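Local coordinates for protein RmpD (Hexulose-6-phosphate synthase) (Streptococcus mutans, PDB 3EXT) that adopts a TIM-barrel fold of the orotidine 5'-phosphate decarboxylase/HUMPS family and binds a magnesium ion at the C-terminal mouth of the barrel, at residues Val62-Cys67 with Gln115-Gly120. Numbering follows the deposited sequence.
With MG (magnesium ion), chain B.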
loop_
_atom_site.group_PDB
_atom_site.type_symbol
_atom_site.label_atom_id
_atom_site.label_comp_id
_atom_site.label_asym_id
_atom_site.label_seq_id
_atom_site.Cartn_x
_atom_site.Cartn_y
_atom_site.Cartn_z
ATOM N N VAL A 62 2.402 -7.876 13.307
ATOM C CA VAL A 62 2.764 -7.302 12.030
ATOM C C VAL A 62 1.635 -6.387 11.560
ATOM O O VAL A 62 0.470 -6.811 11.542
ATOM C CB VAL A 62 3.061 -8.404 10.955
ATOM C CG1 VAL A 62 3.409 -7.783 9.595
ATOM C CG2 VAL A 62 4.214 -9.284 11.447
ATOM N N ALA A 63 1.997 -5.140 11.226
ATOM C CA ALA A 63 1.114 -4.257 10.454
ATOM C C ALA A 63 1.591 -4.269 8.999
ATOM O O ALA A 63 2.614 -3.644 8.615
ATOM C CB ALA A 63 1.095 -2.808 11.027
ATOM N N ASP A 64 0.853 -5.016 8.185
ATOM C CA ASP A 64 1.214 -5.141 6.774
ATOM C C ASP A 64 0.633 -3.975 5.973
ATOM O O ASP A 64 -0.384 -4.119 5.277
ATOM C CB ASP A 64 0.696 -6.510 6.260
ATOM C CG ASP A 64 1.079 -6.800 4.841
ATOM O OD1 ASP A 64 1.911 -6.093 4.232
ATOM O OD2 ASP A 64 0.473 -7.749 4.273
ATOM N N THR A 65 1.287 -2.814 6.028
ATOM C CA THR A 65 0.756 -1.597 5.367
ATOM C C THR A 65 1.269 -1.457 3.934
ATOM O O THR A 65 0.723 -0.645 3.142
ATOM C CB THR A 65 1.237 -0.324 6.122
ATOM O OG1 THR A 65 2.666 -0.360 6.202
ATOM C CG2 THR A 65 0.613 -0.261 7.570
ATOM N N LYS A 66 2.303 -2.234 3.582
ATOM C CA LYS A 66 3.001 -2.096 2.279
ATOM C C LYS A 66 3.273 -0.621 2.002
ATOM O O LYS A 66 2.977 -0.127 0.927
ATOM C CB LYS A 66 2.186 -2.697 1.136
ATOM C CG LYS A 66 2.263 -4.243 1.136
ATOM C CD LYS A 66 1.243 -4.871 0.215
ATOM C CE LYS A 66 1.329 -6.430 0.235
ATOM N NZ LYS A 66 0.825 -7.019 1.527
ATOM N N CYS A 67 3.873 0.052 2.970
ATOM C CA CYS A 67 4.114 1.499 2.875
ATOM C C CYS A 67 4.980 1.839 1.637
ATOM O O CYS A 67 6.032 1.250 1.460
ATOM C CB CYS A 67 4.831 1.890 4.143
ATOM S SG CYS A 67 5.253 3.601 4.282
ATOM N N GLN A 115 9.994 -4.741 7.168
ATOM C CA GLN A 115 10.135 -5.897 6.261
ATOM C C GLN A 115 9.831 -5.403 4.870
ATOM O O GLN A 115 8.900 -4.627 4.676
ATOM C CB GLN A 115 9.155 -7.029 6.603
ATOM C CG GLN A 115 8.966 -7.345 8.087
ATOM C CD GLN A 115 7.873 -8.370 8.255
ATOM O OE1 GLN A 115 6.721 -8.074 7.996
ATOM N NE2 GLN A 115 8.227 -9.593 8.676
ATOM N N VAL A 116 10.649 -5.805 3.891
ATOM C CA VAL A 116 10.396 -5.426 2.492
ATOM C C VAL A 116 9.504 -6.446 1.821
ATOM O O VAL A 116 9.856 -7.644 1.736
ATOM C CB VAL A 116 11.716 -5.240 1.650
ATOM C CG1 VAL A 116 11.384 -4.690 0.263
ATOM C CG2 VAL A 116 12.659 -4.256 2.360
ATOM N N GLU A 117 8.349 -5.984 1.354
ATOM C CA GLU A 117 7.423 -6.811 0.573
ATOM C C GLU A 117 7.879 -6.851 -0.876
ATOM O O GLU A 117 7.908 -5.817 -1.554
ATOM C CB GLU A 117 5.972 -6.309 0.680
ATOM C CG GLU A 117 5.183 -6.813 1.906
ATOM C CD GLU A 117 4.646 -8.257 1.686
ATOM O OE1 GLU A 117 5.060 -8.886 0.695
ATOM O OE2 GLU A 117 3.872 -8.788 2.504
ATOM N N LEU A 118 8.169 -8.068 -1.353
ATOM C CA LEU A 118 8.767 -8.287 -2.695
ATOM C C LEU A 118 7.720 -8.522 -3.778
ATOM O O LEU A 118 7.129 -9.580 -3.844
ATOM C CB LEU A 118 9.748 -9.460 -2.641
ATOM C CG LEU A 118 10.942 -9.344 -1.698
ATOM C CD1 LEU A 118 11.794 -10.590 -1.722
ATOM C CD2 LEU A 118 11.742 -8.086 -2.046
ATOM N N TYR A 119 7.504 -7.526 -4.617
ATOM C CA TYR A 119 6.520 -7.542 -5.733
ATOM C C TYR A 119 7.178 -7.028 -7.016
ATOM O O TYR A 119 7.974 -6.077 -6.968
ATOM C CB TYR A 119 5.242 -6.670 -5.453
ATOM C CG TYR A 119 4.247 -7.351 -4.516
ATOM C CD1 TYR A 119 3.131 -8.022 -5.013
ATOM C CD2 TYR A 119 4.468 -7.377 -3.133
ATOM C CE1 TYR A 119 2.276 -8.728 -4.135
ATOM C CE2 TYR A 119 3.594 -8.041 -2.247
ATOM C CZ TYR A 119 2.511 -8.708 -2.763
ATOM O OH TYR A 119 1.649 -9.348 -1.916
ATOM N N GLY A 120 6.796 -7.596 -8.147
ATOM C CA GLY A 120 7.273 -7.100 -9.442
ATOM C C GLY A 120 8.774 -7.272 -9.630
ATOM O O GLY A 120 9.387 -8.172 -9.026
HETATM MG MG MG B . 0.713 -9.667 4.310
HETATM O O HOH W 1 1.216 -9.888 2.241
HETATM O O HOH W 2 2.964 -9.459 4.802
HETATM O O HOH W 3 1.182 -11.956 4.498
HETATM O O HOH W 4 -1.067 -9.873 3.654
#
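At the C-terminal mouth of a TIM barrel, Asp64 of strand 60-67 supplies a magnesium ligand, flanked in the second shell by Lys66 and by Glu117 of strand 113-117. Strand 85-89 lies between these two strands, and no direct hydrogen bond joins the two segments. Asp64 OD2 binds the magnesium ion at 1.9 Å. Its CG lies anti to the backbone N (chi1 -176°), which carries the carboxylate to the metal. The other oxygen, OD1, bonds to Thr87 OG1 and takes a weak bond from Lys66 NZ. Four waters and Glu35 complete the coordination. Glu117 OE2 accepts hydrogen bonds from two metal-bound waters, at 2.9 Å from the one to which Lys66 NZ also donates and 2.6 Å from the other. The bend at chi2 (-80°) helps to turn its carboxylate to these waters. The carboxylate planes of Asp64 and Glu117 are nearly parallel, 20° apart, with Asp64 OD1 and Glu117 OE2 3.8 Å apart. The ion and Lys66 probably offset the repulsion between these like charges. Lys66 NZ makes a 2.9 Å salt bridge to Asp64 OD2 and a long one of 3.7 Å to Glu117 OE2. It also bonds to Thr38. Tyr119 crosses the lysine chain at about a right angle, its OH 3.6 Å from Lys66 CE. That hydroxyl is hydrogen-bonded to Asp69 of the second subunit. Deeper in the barrel, Val62 CG1 packs against Gln115 OE1 at 3.7 Å, while Gln115 NE2 bonds to Gln137. Asp64, Lys66 and Asp69 fit the family's Asp-x-Lys-x-x-Asp motif at the end of the third strand, the Asp69 beside Tyr119 coming from the second subunit.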